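Long-range contact in MtVAO615 (Myceliophthora thermophila, PDB 6F72), which is probably an oxidoreductase of unknown substrate whose bicovalently bound FAD, once reduced, reacts rapidly with molecular oxygen: residues G230-G235 against G245-N250. Residues are numbered along the deposited sequence; the frame is centred on the assembly and turned at random.
Sequences GYTQGG and GVAADN. With FAD (flavin-adenine dinucleotide), chain E.
The phenol ring of Y231 lies between A247 and the flavin: the A247 methyl approaches it obliquely, CB 3.4 Å from CE2, while N1 and the ribityl O2' of FAD stand at its edge, O2' 3.4 Å from CD1. Y231 CG is anti to the backbone N (chi1 174°), which brings the CD1-CE1 edge of the ring over the pyrimidine part of the flavin, CE1 3.6 Å from FAD C2; Y231 OH is hydrogen-bonded to H237 O. The A247 methyl also touches G235 O at 3.3 Å and T232 OG1 at 3.4 Å, the latter hydrogen-bonded to I227 O, five residues back along the helix. One hydrogen bond joins the two backbones: A248 N donates to G235 O over 3.1 Å, with a C=O...donor angle of 163°. G235, with positive phi just after the helix, turns its carbonyl to this donor. V246 N and D249 OD2 are 3.1 Å apart in a hydrogen bond that meets the carboxylate from above its plane, linking V246 to the last residue of the 3-10 segment 247-249, and D249 also forms a salt bridge with R470. G230 N binds the FAD phosphate oxygen O2P at 3.1 Å. Within the PCMH-type FAD-binding domain, the C-terminal end of helix 227-233 packs against the loop between helix 241-244 and strand 251-257, with T232 also touching strands 251-257 and 288-298.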
loop_
_atom_site.group_PDB
_atom_site.type_symbol
_atom_site.label_atom_id
_atom_site.label_comp_id
_atom_site.label_asym_id
_atom_site.label_seq_id
_atom_site.Cartn_x
_atom_site.Cartn_y
_atom_site.Cartn_z
ATOM N N GLY A 230 1.183 -4.133 -5.245
ATOM C CA GLY A 230 0.406 -4.520 -4.067
ATOM C C GLY A 230 -0.769 -3.616 -3.790
ATOM O O GLY A 230 -1.722 -4.041 -3.134
ATOM N N TYR A 231 -0.697 -2.378 -4.283
ATOM C CA TYR A 231 -1.781 -1.403 -4.180
ATOM C C TYR A 231 -3.126 -1.903 -4.783
ATOM O O TYR A 231 -4.108 -2.097 -4.048
ATOM C CB TYR A 231 -1.365 -0.052 -4.788
ATOM C CG TYR A 231 -2.504 0.938 -4.822
ATOM C CD1 TYR A 231 -2.856 1.674 -3.676
ATOM C CD2 TYR A 231 -3.286 1.098 -5.991
ATOM C CE1 TYR A 231 -3.927 2.565 -3.703
ATOM C CE2 TYR A 231 -4.342 1.986 -6.029
ATOM C CZ TYR A 231 -4.679 2.698 -4.890
ATOM O OH TYR A 231 -5.738 3.567 -4.941
ATOM N N THR A 232 -3.157 -2.140 -6.096
ATOM C CA THR A 232 -4.382 -2.604 -6.740
ATOM C C THR A 232 -4.643 -4.059 -6.360
ATOM O O THR A 232 -5.772 -4.425 -6.086
ATOM C CB THR A 232 -4.392 -2.396 -8.282
ATOM O OG1 THR A 232 -4.355 -0.997 -8.588
ATOM C CG2 THR A 232 -5.656 -2.932 -8.862
ATOM N N GLN A 233 -3.594 -4.874 -6.324
ATOM C CA GLN A 233 -3.748 -6.299 -6.015
ATOM C C GLN A 233 -4.334 -6.570 -4.625
ATOM O O GLN A 233 -5.053 -7.555 -4.435
ATOM C CB GLN A 233 -2.413 -7.024 -6.194
ATOM C CG GLN A 233 -2.041 -7.219 -7.671
ATOM C CD GLN A 233 -0.653 -7.782 -7.884
ATOM O OE1 GLN A 233 -0.351 -8.893 -7.437
ATOM N NE2 GLN A 233 0.189 -7.043 -8.626
ATOM N N GLY A 234 -4.036 -5.691 -3.669
ATOM C CA GLY A 234 -4.568 -5.822 -2.315
ATOM C C GLY A 234 -5.841 -5.036 -2.022
ATOM O O GLY A 234 -6.297 -4.993 -0.863
ATOM N N GLY A 235 -6.410 -4.395 -3.036
ATOM C CA GLY A 235 -7.581 -3.551 -2.829
ATOM C C GLY A 235 -7.366 -2.199 -3.458
ATOM O O GLY A 235 -7.654 -2.019 -4.656
ATOM N N GLY A 245 -15.119 3.550 -7.120
ATOM C CA GLY A 245 -14.805 2.289 -6.453
ATOM C C GLY A 245 -13.341 2.193 -6.077
ATOM O O GLY A 245 -12.565 3.135 -6.292
ATOM N N VAL A 246 -12.955 1.046 -5.517
ATOM C CA VAL A 246 -11.550 0.803 -5.157
ATOM C C VAL A 246 -10.755 0.501 -6.416
ATOM O O VAL A 246 -11.337 0.194 -7.435
ATOM C CB VAL A 246 -11.372 -0.327 -4.097
ATOM C CG1 VAL A 246 -12.171 -0.015 -2.856
ATOM C CG2 VAL A 246 -11.744 -1.688 -4.660
ATOM N N ALA A 247 -9.430 0.600 -6.332
ATOM C CA ALA A 247 -8.521 0.287 -7.440
ATOM C C ALA A 247 -8.873 -1.030 -8.156
ATOM O O ALA A 247 -9.039 -1.043 -9.380
ATOM C CB ALA A 247 -7.082 0.270 -6.931
ATOM N N ALA A 248 -9.041 -2.108 -7.382
ATOM C CA ALA A 248 -9.299 -3.443 -7.901
ATOM C C ALA A 248 -10.615 -3.579 -8.727
ATOM O O ALA A 248 -10.700 -4.442 -9.612
ATOM C CB ALA A 248 -9.246 -4.451 -6.779
ATOM N N ASP A 249 -11.596 -2.711 -8.429
ATOM C CA ASP A 249 -12.867 -2.589 -9.151
ATOM C C ASP A 249 -12.658 -2.123 -10.580
ATOM O O ASP A 249 -13.462 -2.443 -11.473
ATOM C CB ASP A 249 -13.775 -1.563 -8.476
ATOM C CG ASP A 249 -14.362 -2.055 -7.188
ATOM O OD1 ASP A 249 -14.361 -3.282 -6.925
ATOM O OD2 ASP A 249 -14.849 -1.191 -6.434
ATOM N N ASN A 250 -11.585 -1.353 -10.771
ATOM C CA ASN A 250 -11.282 -0.729 -12.046
ATOM C C ASN A 250 -10.350 -1.550 -12.922
ATOM O O ASN A 250 -9.996 -1.102 -14.007
ATOM C CB ASN A 250 -10.728 0.672 -11.829
ATOM C CG ASN A 250 -11.796 1.637 -11.387
ATOM O OD1 ASN A 250 -12.427 2.271 -12.212
ATOM N ND2 ASN A 250 -12.031 1.725 -10.066
HETATM P PA FAD E . 5.819 -3.369 -2.880
HETATM O O1A FAD E . 6.324 -3.470 -1.464
HETATM O O2A FAD E . 6.864 -3.349 -3.960
HETATM O O5B FAD E . 4.790 -4.578 -3.132
HETATM C C5B FAD E . 3.810 -4.953 -2.164
HETATM C C4B FAD E . 3.402 -6.413 -2.320
HETATM O O4B FAD E . 2.920 -6.638 -3.647
HETATM C C3B FAD E . 4.525 -7.409 -2.106
HETATM O O3B FAD E . 3.945 -8.560 -1.479
HETATM C C2B FAD E . 4.990 -7.776 -3.505
HETATM O O2B FAD E . 5.509 -9.107 -3.563
HETATM C C1B FAD E . 3.712 -7.635 -4.314
HETATM N N9A FAD E . 3.910 -7.185 -5.713
HETATM C C8A FAD E . 4.165 -5.917 -6.103
HETATM N N7A FAD E . 4.248 -5.840 -7.455
HETATM C C5A FAD E . 4.034 -7.073 -7.940
HETATM C C6A FAD E . 3.983 -7.689 -9.285
HETATM N N6A FAD E . 4.198 -6.924 -10.379
HETATM N N1A FAD E . 3.736 -9.016 -9.373
HETATM C C2A FAD E . 3.528 -9.785 -8.282
HETATM N N3A FAD E . 3.553 -9.285 -7.021
HETATM C C4A FAD E . 3.798 -7.962 -6.792
HETATM N N1 FAD E . -2.624 2.185 0.174
HETATM C C2 FAD E . -3.870 2.664 -0.074
HETATM O O2 FAD E . -4.800 1.853 -0.292
HETATM N N3 FAD E . -4.132 3.989 -0.090
HETATM C C4 FAD E . -3.206 4.933 0.145
HETATM O O4 FAD E . -3.497 6.150 0.123
HETATM C C4X FAD E . -1.821 4.487 0.413
HETATM N N5 FAD E . -0.825 5.368 0.644
HETATM C C5X FAD E . 0.450 4.954 0.897
HETATM C C6 FAD E . 1.477 5.893 1.133
HETATM C C7 FAD E . 2.789 5.434 1.387
HETATM C C7M FAD E . 3.877 6.460 1.647
HETATM C C8 FAD E . 3.092 3.956 1.392
HETATM C C8M FAD E . 4.485 3.366 1.557
HETATM C C9 FAD E . 2.064 3.049 1.154
HETATM C C9A FAD E . 0.758 3.484 0.909
HETATM N N10 FAD E . -0.271 2.548 0.650
HETATM C C10 FAD E . -1.580 3.020 0.415
HETATM C "C1'" FAD E . 0.011 1.116 0.711
HETATM C "C2'" FAD E . 0.103 0.340 -0.568
HETATM O "O2'" FAD E . -1.221 0.175 -1.071
HETATM C "C3'" FAD E . 0.704 -1.006 -0.178
HETATM O "O3'" FAD E . 1.884 -0.828 0.635
HETATM C "C4'" FAD E . 1.035 -1.841 -1.405
HETATM O "O4'" FAD E . 1.366 -3.170 -1.000
HETATM C "C5'" FAD E . 2.146 -1.202 -2.242
HETATM O "O5'" FAD E . 2.518 -2.037 -3.327
HETATM P P FAD E . 3.865 -1.719 -4.143
HETATM O O1P FAD E . 3.882 -0.258 -4.494
HETATM O O2P FAD E . 3.957 -2.794 -5.200
HETATM O O3P FAD E . 4.992 -2.000 -3.021
#